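Local coordinates for protein acetyl-CoA acetyltransferase (Mycobacterium smegmatis, PDB 4EGV) that probably acts as an acyltransferase of the thiolase family, a monomeric thiolase-like protein that carries an additional C-terminal domain, at residues Y195-E199 and F346-F351; A201-R205 and G499-G503; D301-P305 and L435-H439; L307-I313 and S481-A485. One frame throughout, in Å; residues are numbered along the deposited sequence.

In the fold
Helix 191-206 joins contacts 1 and 2, whose centres are about 13 Å apart: its first half packs on the start of helix 348-357, and its end reaches the loop after helix 490-498 in the additional C-terminal domain. Contact 4 fastens that domain a second time, through strand 482-487 and the 307-313 loop, its centre about 14 Å from that of contact 2 and about 16 Å from that of contact 1. Leu198 of contact 1 packs on Leu307 and Ile313 of contact 4. Contact 3, its centre about 27 Å from that of contact 2, touches contact 4, where Arg310 NE bonds to Pro305 O. Contacts 2 to 4 tie the extra domain to the rest of the thiolase fold.

Contact 1: residues Y195-E199 and F346-F351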
loop_
_atom_site.group_PDB
_atom_site.type_symbol
_atom_site.label_atom_id
_atom_site.label_comp_id
_atom_site.label_asym_id
_atom_site.label_seq_id
_atom_site.Cartn_x
_atom_site.Cartn_y
_atom_site.Cartn_z
ATOM N N TYR A 195 11.103 5.956 -2.237
ATOM C CA TYR A 195 10.899 5.522 -0.884
ATOM C C TYR A 195 12.130 5.653 -0.025
ATOM O O TYR A 195 12.010 5.795 1.184
ATOM C CB TYR A 195 10.376 4.089 -0.839
ATOM C CG TYR A 195 8.863 4.028 -0.873
ATOM C CD1 TYR A 195 8.092 4.357 0.252
ATOM C CD2 TYR A 195 8.198 3.687 -2.048
ATOM C CE1 TYR A 195 6.707 4.312 0.198
ATOM C CE2 TYR A 195 6.810 3.635 -2.111
ATOM C CZ TYR A 195 6.078 3.941 -0.995
ATOM O OH TYR A 195 4.729 3.907 -1.080
ATOM N N GLY A 196 13.300 5.598 -0.657
ATOM C CA GLY A 196 14.553 5.809 0.007
ATOM C C GLY A 196 14.627 7.187 0.595
ATOM O O GLY A 196 15.109 7.355 1.722
ATOM N N LEU A 197 14.165 8.172 -0.167
ATOM C CA LEU A 197 14.170 9.565 0.271
ATOM C C LEU A 197 13.263 9.803 1.497
ATOM O O LEU A 197 13.580 10.569 2.402
ATOM C CB LEU A 197 13.753 10.483 -0.877
ATOM C CG LEU A 197 14.782 10.706 -1.983
ATOM C CD1 LEU A 197 14.192 11.065 -3.311
ATOM C CD2 LEU A 197 15.854 11.654 -1.566
ATOM N N LEU A 198 12.112 9.149 1.513
ATOM C CA LEU A 198 11.137 9.274 2.578
ATOM C C LEU A 198 11.616 8.640 3.831
ATOM O O LEU A 198 11.422 9.129 4.886
ATOM C CB LEU A 198 9.821 8.591 2.188
ATOM C CG LEU A 198 8.671 9.344 1.520
ATOM C CD1 LEU A 198 9.117 10.206 0.444
ATOM C CD2 LEU A 198 7.636 8.439 1.052
ATOM N N GLU A 199 12.212 7.491 3.671
ATOM C CA GLU A 199 12.827 6.763 4.723
ATOM C C GLU A 199 14.024 7.454 5.341
ATOM O O GLU A 199 14.187 7.351 6.494
ATOM C CB GLU A 199 13.188 5.408 4.192
ATOM C CG GLU A 199 13.277 4.356 5.206
ATOM C CD GLU A 199 12.018 3.592 5.429
ATOM O OE1 GLU A 199 11.576 3.553 6.559
ATOM O OE2 GLU A 199 11.506 2.981 4.515
ATOM N N PHE A 346 7.789 -1.210 1.376
ATOM C CA PHE A 346 8.937 -0.701 2.105
ATOM C C PHE A 346 8.524 -0.439 3.555
ATOM O O PHE A 346 7.368 -0.370 3.879
ATOM C CB PHE A 346 9.411 0.580 1.413
ATOM C CG PHE A 346 9.737 0.388 -0.054
ATOM C CD1 PHE A 346 11.008 -0.063 -0.433
ATOM C CD2 PHE A 346 8.778 0.604 -1.039
ATOM C CE1 PHE A 346 11.320 -0.279 -1.771
ATOM C CE2 PHE A 346 9.071 0.393 -2.371
ATOM C CZ PHE A 346 10.340 -0.049 -2.749
ATOM N N PRO A 347 9.482 -0.338 4.447
ATOM C CA PRO A 347 9.193 -0.069 5.830
ATOM C C PRO A 347 8.425 1.232 6.114
ATOM O O PRO A 347 7.578 1.268 7.000
ATOM C CB PRO A 347 10.586 0.006 6.445
ATOM C CG PRO A 347 11.359 -0.879 5.661
ATOM C CD PRO A 347 10.888 -0.711 4.274
ATOM N N PHE A 348 8.725 2.282 5.371
ATOM C CA PHE A 348 8.170 3.576 5.616
ATOM C C PHE A 348 6.644 3.649 5.841
ATOM O O PHE A 348 6.206 4.227 6.831
ATOM C CB PHE A 348 8.634 4.581 4.557
ATOM C CG PHE A 348 8.012 5.911 4.723
ATOM C CD1 PHE A 348 8.560 6.868 5.621
ATOM C CD2 PHE A 348 6.803 6.209 4.068
ATOM C CE1 PHE A 348 7.928 8.134 5.836
ATOM C CE2 PHE A 348 6.143 7.483 4.263
ATOM C CZ PHE A 348 6.714 8.448 5.153
ATOM N N PRO A 349 5.821 3.098 4.928
ATOM C CA PRO A 349 4.380 3.301 5.083
ATOM C C PRO A 349 3.792 2.534 6.251
ATOM O O PRO A 349 2.656 2.813 6.652
ATOM C CB PRO A 349 3.797 2.809 3.745
ATOM C CG PRO A 349 4.796 1.990 3.183
ATOM C CD PRO A 349 6.129 2.408 3.669
ATOM N N VAL A 350 4.559 1.577 6.775
ATOM C CA VAL A 350 4.192 0.860 7.983
ATOM C C VAL A 350 4.596 1.670 9.179
ATOM O O VAL A 350 3.768 1.975 10.003
ATOM C CB VAL A 350 4.800 -0.552 8.080
ATOM C CG1 VAL A 350 4.367 -1.210 9.366
ATOM C CG2 VAL A 350 4.382 -1.402 6.910
ATOM N N PHE A 351 5.867 2.033 9.252
ATOM C CA PHE A 351 6.375 2.953 10.272
ATOM C C PHE A 351 5.452 4.138 10.477
ATOM O O PHE A 351 5.124 4.492 11.586
ATOM C CB PHE A 351 7.746 3.495 9.868
ATOM C CG PHE A 351 8.886 2.603 10.228
ATOM C CD1 PHE A 351 8.878 1.873 11.415
ATOM C CD2 PHE A 351 9.996 2.518 9.404
ATOM C CE1 PHE A 351 9.940 1.058 11.753
ATOM C CE2 PHE A 351 11.058 1.717 9.737
ATOM C CZ PHE A 351 11.028 0.988 10.918
#
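Tyr195 stacks against Phe346 with the planes 22° apart, near-parallel but displaced, so the rings barely overlap; their centroids are 4.6 Å apart, and Phe346 CD2 sits over one face of the tyrosine ring toward its rim. Tyr195 CB in turn makes a CH-pi contact with the phenylalanine face. Tyr195 also presents an edge to Phe348 CD2, and its hydroxyl runs on past the contact to the backbone N of Ala412.

Aliphatic packing adds a second CH-pi contact. Leu198 CB stands 4.0 Å from the centroid of the Phe348 ring, almost on its normal, and Leu198 CD2 covers the same ring at 3.7 Å from Phe348 CE2.

The polar component is carried by Glu199. Its CG is turned anti to the backbone N (chi1 -155°) and the chain bends beyond it, bringing OE2 within 3.0 Å of Phe348 N for a weak, bent hydrogen bond. OE1 lies at the edge of the Phe351 ring. This buried carboxylate is further held by two tyrosine hydroxyls, Tyr213 on OE1 and Tyr259 on OE2.

Helix 191-206, from the long insertion between strands 136-143 and 271-279, is thereby packed against the beginning of helix 348-357, an arrangement consistent with the loop domain of thiolases resting on the C-terminal half of the core fold.

Contact 2: residues A201-R205 and G499-G503; sequences ARRAR and GDPIG
Arg203 and Asp500 approach from opposite directions. Asp500 CG lies at the edge of the guanidinium, in its plane, and the guanidinium and carboxylate planes are turned 60° against each other. Arg203 NH1 donates to Asp500 OD2 in a salt bridge of 3.2 Å, N-H...O angle 155°, the acceptor being close to the guanidinium plane while the donor stands above the carboxylate plane. The arginine leaves the helix with CG anti to its own N (chi1 -174°) and turns at chi3, which swings the charged end toward the loop. Pro501 CD borders the same guanidinium near its plane, 4.1 Å from Arg203 NH2. The next residue, Ala204, offers a plain methyl surface: its CB rests 3.9 Å from Ile502 CG2.

Asp500 is not the arginine's sole anchor, since NH2 also donates to Tyr460 OH and NH1 to Leu208 O, and these bonds probably do much to fix the rotation of the group. The end of helix 191-206 is in this way joined to the loop between helix 490-498 and strand 505-509. Behind that loop, Pro501 packs on Leu495 and Leu496 of the helix and on Ile457 and Tyr460 of strand 453-463.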
loop_
_atom_site.group_PDB
_atom_site.type_symbol
_atom_site.label_atom_id
_atom_site.label_comp_id
_atom_site.label_asym_id
_atom_site.label_seq_id
_atom_site.Cartn_x
_atom_site.Cartn_y
_atom_site.Cartn_z
ATOM N N ALA A 201 14.369 10.742 5.250
ATOM C CA ALA A 201 13.713 11.903 5.869
ATOM C C ALA A 201 13.112 11.614 7.271
ATOM O O ALA A 201 13.090 12.496 8.133
ATOM C CB ALA A 201 12.692 12.506 4.935
ATOM N N ARG A 202 12.640 10.387 7.484
ATOM C CA ARG A 202 12.093 9.964 8.762
ATOM C C ARG A 202 13.232 9.700 9.735
ATOM O O ARG A 202 13.118 9.926 10.941
ATOM C CB ARG A 202 11.245 8.707 8.587
ATOM C CG ARG A 202 10.576 8.214 9.832
ATOM C CD ARG A 202 9.816 6.948 9.625
ATOM N NE ARG A 202 9.366 6.425 10.903
ATOM C CZ ARG A 202 10.052 5.565 11.658
ATOM N NH1 ARG A 202 11.212 5.104 11.231
ATOM N NH2 ARG A 202 9.569 5.160 12.838
ATOM N N ARG A 203 14.341 9.224 9.200
ATOM C CA ARG A 203 15.529 9.036 10.010
ATOM C C ARG A 203 16.067 10.357 10.562
ATOM O O ARG A 203 16.523 10.410 11.707
ATOM C CB ARG A 203 16.614 8.296 9.242
ATOM C CG ARG A 203 17.792 7.974 10.116
ATOM C CD ARG A 203 18.881 7.226 9.443
ATOM N NE ARG A 203 19.566 8.014 8.427
ATOM C CZ ARG A 203 20.535 8.884 8.658
ATOM N NH1 ARG A 203 20.932 9.097 9.875
ATOM N NH2 ARG A 203 21.110 9.535 7.665
ATOM N N ALA A 204 16.015 11.403 9.735
ATOM C CA ALA A 204 16.341 12.774 10.143
ATOM C C ALA A 204 15.501 13.250 11.315
ATOM O O ALA A 204 16.040 13.540 12.365
ATOM C CB ALA A 204 16.189 13.718 8.975
ATOM N N ARG A 205 14.180 13.302 11.137
ATOM C CA ARG A 205 13.270 13.722 12.201
ATOM C C ARG A 205 13.447 12.966 13.524
ATOM O O ARG A 205 13.406 13.581 14.567
ATOM C CB ARG A 205 11.808 13.699 11.753
ATOM C CG ARG A 205 10.895 14.430 12.733
ATOM C CD ARG A 205 9.434 14.138 12.528
ATOM N NE ARG A 205 9.050 12.762 12.847
ATOM C CZ ARG A 205 8.763 11.838 11.936
ATOM N NH1 ARG A 205 8.844 12.128 10.642
ATOM N NH2 ARG A 205 8.413 10.620 12.316
ATOM N N GLY A 499 28.608 7.839 5.736
ATOM C CA GLY A 499 28.427 8.708 6.879
ATOM C C GLY A 499 27.008 9.126 7.220
ATOM O O GLY A 499 26.105 8.360 7.109
ATOM N N ASP A 500 26.832 10.358 7.647
ATOM C CA ASP A 500 25.536 10.908 7.995
ATOM C C ASP A 500 25.460 12.329 7.458
ATOM O O ASP A 500 26.093 13.224 7.977
ATOM C CB ASP A 500 25.368 10.881 9.511
ATOM C CG ASP A 500 23.954 11.002 9.943
ATOM O OD1 ASP A 500 23.182 11.637 9.252
ATOM O OD2 ASP A 500 23.621 10.499 11.011
ATOM N N PRO A 501 24.710 12.503 6.376
ATOM C CA PRO A 501 24.744 13.750 5.607
ATOM C C PRO A 501 23.719 14.797 6.026
ATOM O O PRO A 501 23.951 15.981 5.782
ATOM C CB PRO A 501 24.454 13.280 4.178
ATOM C CG PRO A 501 23.643 12.047 4.353
ATOM C CD PRO A 501 24.174 11.380 5.588
ATOM N N ILE A 502 22.607 14.388 6.628
ATOM C CA ILE A 502 21.584 15.340 6.924
ATOM C C ILE A 502 22.114 16.679 7.357
ATOM O O ILE A 502 22.766 16.787 8.372
ATOM C CB ILE A 502 20.809 14.827 8.069
ATOM C CG1 ILE A 502 20.514 13.369 7.839
ATOM C CG2 ILE A 502 19.567 15.611 8.198
ATOM C CD1 ILE A 502 21.746 12.567 7.723
ATOM N N GLY A 503 21.818 17.733 6.631
ATOM C CA GLY A 503 22.212 19.031 7.137
ATOM C C GLY A 503 23.549 19.543 6.669
ATOM O O GLY A 503 23.960 20.619 7.040
#

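Contact 3: residues D301-P305 and L435-H439; sequences DMKEP and LQAEH
Met302, a selenomethionine in this crystal, reaches from the end of strand 294-303 toward helix 432-440. Its chain is curled at chi2 and chi3, which brings the selenium alongside Leu435, SE to CB 4.0 Å, and crosses that side chain at about a right angle. The terminal CE is 3.6 Å from Leu435 O and 4.2 Å from His439 CB; the methyl thus touches residues one turn apart. Met302 also packs on Ala318 and Ala322 of helix 317-330.

At Lys303 it is the main chain, with CB beside it, that meets the helix: the amide end of Gln436 lies against this residue. Strand and helix segments run nearly the same way here, axes 14° apart and 8.7 Å at closest approach. The strand belongs to the mixed beta-sheet core of the thiolase fold, whereas residues 435-439 belong to the additional C-terminal part, which is here laid over the end of a core strand.

Glu304 brings OE1 to the edge of the His439 ring, 3.2 Å from CE1, with carboxylate and imidazole planes nearly perpendicular at 87°. Its other oxygen, OE2, is bonded to Ser316 OG and Ala318 N. Pro305 then borders the same ring edge, its CD 3.7 Å from His439 CE1; in His439, CG anti to the backbone N (chi1 -168°) directs the ring toward both residues.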
loop_
_atom_site.group_PDB
_atom_site.type_symbol
_atom_site.label_atom_id
_atom_site.label_comp_id
_atom_site.label_asym_id
_atom_site.label_seq_id
_atom_site.Cartn_x
_atom_site.Cartn_y
_atom_site.Cartn_z
ATOM N N ASP A 301 -10.581 7.220 2.440
ATOM C CA ASP A 301 -9.627 7.347 1.351
ATOM C C ASP A 301 -8.937 8.731 1.408
ATOM O O ASP A 301 -9.584 9.763 1.298
ATOM C CB ASP A 301 -10.286 7.123 -0.034
ATOM C CG ASP A 301 -11.174 5.851 -0.109
ATOM O OD1 ASP A 301 -10.677 4.709 0.074
ATOM O OD2 ASP A 301 -12.386 5.987 -0.389
HETATM N N MSE A 302 -7.623 8.739 1.574
HETATM C CA MSE A 302 -6.882 9.978 1.612
HETATM C C MSE A 302 -5.811 10.083 0.548
HETATM O O MSE A 302 -5.435 9.101 -0.048
HETATM C CB MSE A 302 -6.293 10.197 2.999
HETATM C CG MSE A 302 -7.348 10.474 4.087
HETATM SE SE MSE A 302 -8.390 12.124 3.862
HETATM C CE MSE A 302 -6.945 13.460 3.847
ATOM N N LYS A 303 -5.337 11.299 0.304
ATOM C CA LYS A 303 -4.342 11.571 -0.730
ATOM C C LYS A 303 -3.373 12.667 -0.306
ATOM O O LYS A 303 -3.801 13.668 0.228
ATOM C CB LYS A 303 -5.048 11.972 -2.020
ATOM C CG LYS A 303 -4.115 12.449 -3.133
ATOM C CD LYS A 303 -4.889 13.031 -4.310
ATOM C CE LYS A 303 -5.805 11.924 -4.877
ATOM N NZ LYS A 303 -7.090 12.374 -5.484
ATOM N N GLU A 304 -2.071 12.470 -0.542
ATOM C CA GLU A 304 -1.038 13.508 -0.353
ATOM C C GLU A 304 -0.811 14.395 -1.586
ATOM O O GLU A 304 -1.215 14.041 -2.687
ATOM C CB GLU A 304 0.271 12.877 0.060
ATOM C CG GLU A 304 0.214 12.124 1.368
ATOM C CD GLU A 304 0.372 13.017 2.631
ATOM O OE1 GLU A 304 0.613 14.250 2.537
ATOM O OE2 GLU A 304 0.260 12.476 3.750
ATOM N N PRO A 305 -0.200 15.581 -1.390
ATOM C CA PRO A 305 0.272 16.393 -2.524
ATOM C C PRO A 305 1.607 15.858 -3.023
ATOM O O PRO A 305 2.176 15.009 -2.359
ATOM C CB PRO A 305 0.412 17.789 -1.917
ATOM C CG PRO A 305 0.574 17.566 -0.438
ATOM C CD PRO A 305 -0.179 16.334 -0.118
ATOM N N LEU A 435 -12.318 16.080 4.923
ATOM C CA LEU A 435 -10.949 15.871 5.434
ATOM C C LEU A 435 -9.828 16.069 4.395
ATOM O O LEU A 435 -8.743 16.500 4.751
ATOM C CB LEU A 435 -10.809 14.490 6.068
ATOM C CG LEU A 435 -11.456 14.358 7.436
ATOM C CD1 LEU A 435 -11.603 12.948 7.956
ATOM C CD2 LEU A 435 -11.022 15.342 8.496
ATOM N N GLN A 436 -10.093 15.715 3.137
ATOM C CA GLN A 436 -9.203 15.970 2.023
ATOM C C GLN A 436 -9.072 17.482 1.732
ATOM O O GLN A 436 -7.981 17.974 1.502
ATOM C CB GLN A 436 -9.707 15.218 0.779
ATOM C CG GLN A 436 -8.723 15.138 -0.382
ATOM C CD GLN A 436 -7.437 14.410 -0.000
ATOM O OE1 GLN A 436 -6.386 15.028 0.156
ATOM N NE2 GLN A 436 -7.529 13.086 0.191
ATOM N N ALA A 437 -10.187 18.209 1.732
ATOM C CA ALA A 437 -10.159 19.638 1.436
ATOM C C ALA A 437 -9.440 20.428 2.534
ATOM O O ALA A 437 -8.814 21.464 2.258
ATOM C CB ALA A 437 -11.557 20.178 1.176
ATOM N N GLU A 438 -9.507 19.929 3.767
ATOM C CA GLU A 438 -8.736 20.511 4.872
ATOM C C GLU A 438 -7.246 20.327 4.687
ATOM O O GLU A 438 -6.489 21.259 4.871
ATOM C CB GLU A 438 -9.152 19.941 6.219
ATOM C CG GLU A 438 -9.984 20.896 7.063
ATOM C CD GLU A 438 -10.917 20.171 8.034
ATOM O OE1 GLU A 438 -10.438 19.329 8.833
ATOM O OE2 GLU A 438 -12.139 20.441 7.987
ATOM N N HIS A 439 -6.833 19.124 4.315
ATOM C CA HIS A 439 -5.429 18.826 4.067
ATOM C C HIS A 439 -4.914 19.522 2.808
ATOM O O HIS A 439 -3.746 19.853 2.736
ATOM C CB HIS A 439 -5.204 17.310 3.988
ATOM C CG HIS A 439 -3.762 16.914 4.024
ATOM N ND1 HIS A 439 -3.078 16.507 2.901
ATOM C CD2 HIS A 439 -2.866 16.886 5.041
ATOM C CE1 HIS A 439 -1.823 16.252 3.218
ATOM N NE2 HIS A 439 -1.671 16.465 4.512
#

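Contact 4: residues L307-I313 and S481-A485; sequences LLERADI and SRFLA
The carbonyl oxygen of Arg310 is gripped by both terminal nitrogens of Arg482. NH1 makes the shorter and straighter bond, 2.6 Å to Arg310 O at 159°, and approaches in the carbonyl plane; NH2 adds a weak one of 3.2 Å to the same Arg310 O. NH1 has a second acceptor in Leu308 O, also 3.2 Å away. That bond differs in geometry: the nitrogen sits well above the plane of the Leu308 carbonyl, though both oxygens lie near the plane of the guanidinium. Fully extended from CG to NE, the arginine can reach from its strand into the bend of the 307-313 loop.

The five-stranded antiparallel sheet from which it projects has a strand order consistent with an OB fold, and strand 482-487 forms one border of it. Arg482 joins this added domain to the loop between strand 294-303 and helix 317-330 of the thiolase core.

Ile313 closes one face of the guanidinium from the opposite direction: its CD1 stands over the centre, 3.5 Å from Arg482 CZ. Arg482 NE forms a salt bridge with Glu458 OE1. Asp312 lies somewhat farther off, OD1 to Arg482 NH2 5.7 Å, where it may partly offset the positive charge at long range.

Apolar packing continues along the strand at Leu484, whose CD1 lies 3.7 Å from Leu308 CD2 as the two side chains pass at a slant. Ile474 of strand 470-476 touches both leucines, and Ile313 as well.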
loop_
_atom_site.group_PDB
_atom_site.type_symbol
_atom_site.label_atom_id
_atom_site.label_comp_id
_atom_site.label_asym_id
_atom_site.label_seq_id
_atom_site.Cartn_x
_atom_site.Cartn_y
_atom_site.Cartn_z
ATOM N N LEU A 307 5.390 14.955 -3.864
ATOM C CA LEU A 307 6.456 14.750 -2.941
ATOM C C LEU A 307 7.165 16.016 -2.528
ATOM O O LEU A 307 7.346 16.233 -1.426
ATOM C CB LEU A 307 7.410 13.687 -3.456
ATOM C CG LEU A 307 8.622 13.410 -2.604
ATOM C CD1 LEU A 307 8.199 13.010 -1.258
ATOM C CD2 LEU A 307 9.434 12.343 -3.245
ATOM N N LEU A 308 7.555 16.909 -3.356
ATOM C CA LEU A 308 8.305 18.032 -2.799
ATOM C C LEU A 308 7.510 19.175 -2.111
ATOM O O LEU A 308 8.093 20.143 -1.634
ATOM C CB LEU A 308 9.074 18.599 -3.944
ATOM C CG LEU A 308 10.466 18.141 -4.352
ATOM C CD1 LEU A 308 11.311 17.401 -3.359
ATOM C CD2 LEU A 308 10.607 17.758 -5.810
ATOM N N GLU A 309 6.186 19.073 -2.106
ATOM C CA GLU A 309 5.313 20.084 -1.512
ATOM C C GLU A 309 5.013 19.766 -0.041
ATOM O O GLU A 309 4.605 20.641 0.714
ATOM C CB GLU A 309 3.999 20.181 -2.310
ATOM C CG GLU A 309 4.067 20.966 -3.642
ATOM C CD GLU A 309 2.796 20.823 -4.547
ATOM O OE1 GLU A 309 1.772 20.179 -4.151
ATOM O OE2 GLU A 309 2.830 21.376 -5.678
ATOM N N ARG A 310 5.228 18.508 0.351
ATOM C CA ARG A 310 4.858 17.979 1.680
ATOM C C ARG A 310 5.606 18.648 2.816
ATOM O O ARG A 310 6.822 18.830 2.735
ATOM C CB ARG A 310 5.060 16.455 1.761
ATOM C CG ARG A 310 4.224 15.698 0.808
ATOM C CD ARG A 310 4.436 14.222 0.864
ATOM N NE ARG A 310 3.786 13.633 -0.303
ATOM C CZ ARG A 310 3.874 12.374 -0.690
ATOM N NH1 ARG A 310 4.576 11.486 0.010
ATOM N NH2 ARG A 310 3.236 12.025 -1.787
ATOM N N ALA A 311 4.868 18.992 3.874
ATOM C CA ALA A 311 5.410 19.686 5.044
ATOM C C ALA A 311 6.598 18.909 5.654
ATOM O O ALA A 311 7.639 19.466 5.977
ATOM C CB ALA A 311 4.310 19.946 6.065
ATOM N N ASP A 312 6.429 17.603 5.779
ATOM C CA ASP A 312 7.492 16.733 6.230
ATOM C C ASP A 312 7.618 15.581 5.246
ATOM O O ASP A 312 6.704 14.795 5.099
ATOM C CB ASP A 312 7.159 16.201 7.610
ATOM C CG ASP A 312 8.376 15.643 8.334
ATOM O OD1 ASP A 312 9.476 15.576 7.723
ATOM O OD2 ASP A 312 8.229 15.265 9.525
ATOM N N ILE A 313 8.747 15.489 4.560
ATOM C CA ILE A 313 8.958 14.394 3.627
ATOM C C ILE A 313 8.962 13.049 4.361
ATOM O O ILE A 313 8.524 12.043 3.806
ATOM C CB ILE A 313 10.234 14.600 2.757
ATOM C CG1 ILE A 313 10.038 15.824 1.858
ATOM C CG2 ILE A 313 10.510 13.387 1.868
ATOM C CD1 ILE A 313 11.265 16.300 1.078
ATOM N N SER A 481 13.195 27.358 0.287
ATOM C CA SER A 481 12.542 26.562 -0.752
ATOM C C SER A 481 13.359 25.288 -1.082
ATOM O O SER A 481 14.561 25.316 -0.984
ATOM C CB SER A 481 12.316 27.412 -2.000
ATOM O OG SER A 481 13.545 27.824 -2.542
ATOM N N ARG A 482 12.703 24.182 -1.459
ATOM C CA ARG A 482 13.389 22.911 -1.793
ATOM C C ARG A 482 13.838 22.806 -3.256
ATOM O O ARG A 482 13.341 23.509 -4.148
ATOM C CB ARG A 482 12.497 21.710 -1.479
ATOM C CG ARG A 482 12.438 21.299 -0.012
ATOM C CD ARG A 482 11.394 20.222 0.166
ATOM N NE ARG A 482 11.168 19.888 1.557
ATOM C CZ ARG A 482 10.020 19.426 2.068
ATOM N NH1 ARG A 482 8.935 19.248 1.333
ATOM N NH2 ARG A 482 9.953 19.139 3.351
ATOM N N PHE A 483 14.783 21.906 -3.481
ATOM C CA PHE A 483 15.240 21.551 -4.822
ATOM C C PHE A 483 15.720 20.101 -4.825
ATOM O O PHE A 483 15.927 19.488 -3.775
ATOM C CB PHE A 483 16.381 22.478 -5.295
ATOM C CG PHE A 483 17.640 22.368 -4.463
ATOM C CD1 PHE A 483 18.656 21.491 -4.823
ATOM C CD2 PHE A 483 17.795 23.133 -3.301
ATOM C CE1 PHE A 483 19.810 21.381 -4.030
ATOM C CE2 PHE A 483 18.930 23.038 -2.506
ATOM C CZ PHE A 483 19.942 22.175 -2.859
ATOM N N LEU A 484 15.925 19.584 -6.025
ATOM C CA LEU A 484 16.494 18.265 -6.252
ATOM C C LEU A 484 17.890 18.379 -6.870
ATOM O O LEU A 484 18.171 19.322 -7.606
ATOM C CB LEU A 484 15.571 17.467 -7.183
ATOM C CG LEU A 484 14.420 16.690 -6.582
ATOM C CD1 LEU A 484 13.511 16.302 -7.675
ATOM C CD2 LEU A 484 15.016 15.498 -5.908
ATOM N N ALA A 485 18.759 17.421 -6.563
ATOM C CA ALA A 485 20.052 17.350 -7.227
ATOM C C ALA A 485 20.571 15.919 -7.365
ATOM O O ALA A 485 20.290 15.038 -6.539
ATOM C CB ALA A 485 21.067 18.227 -6.536
#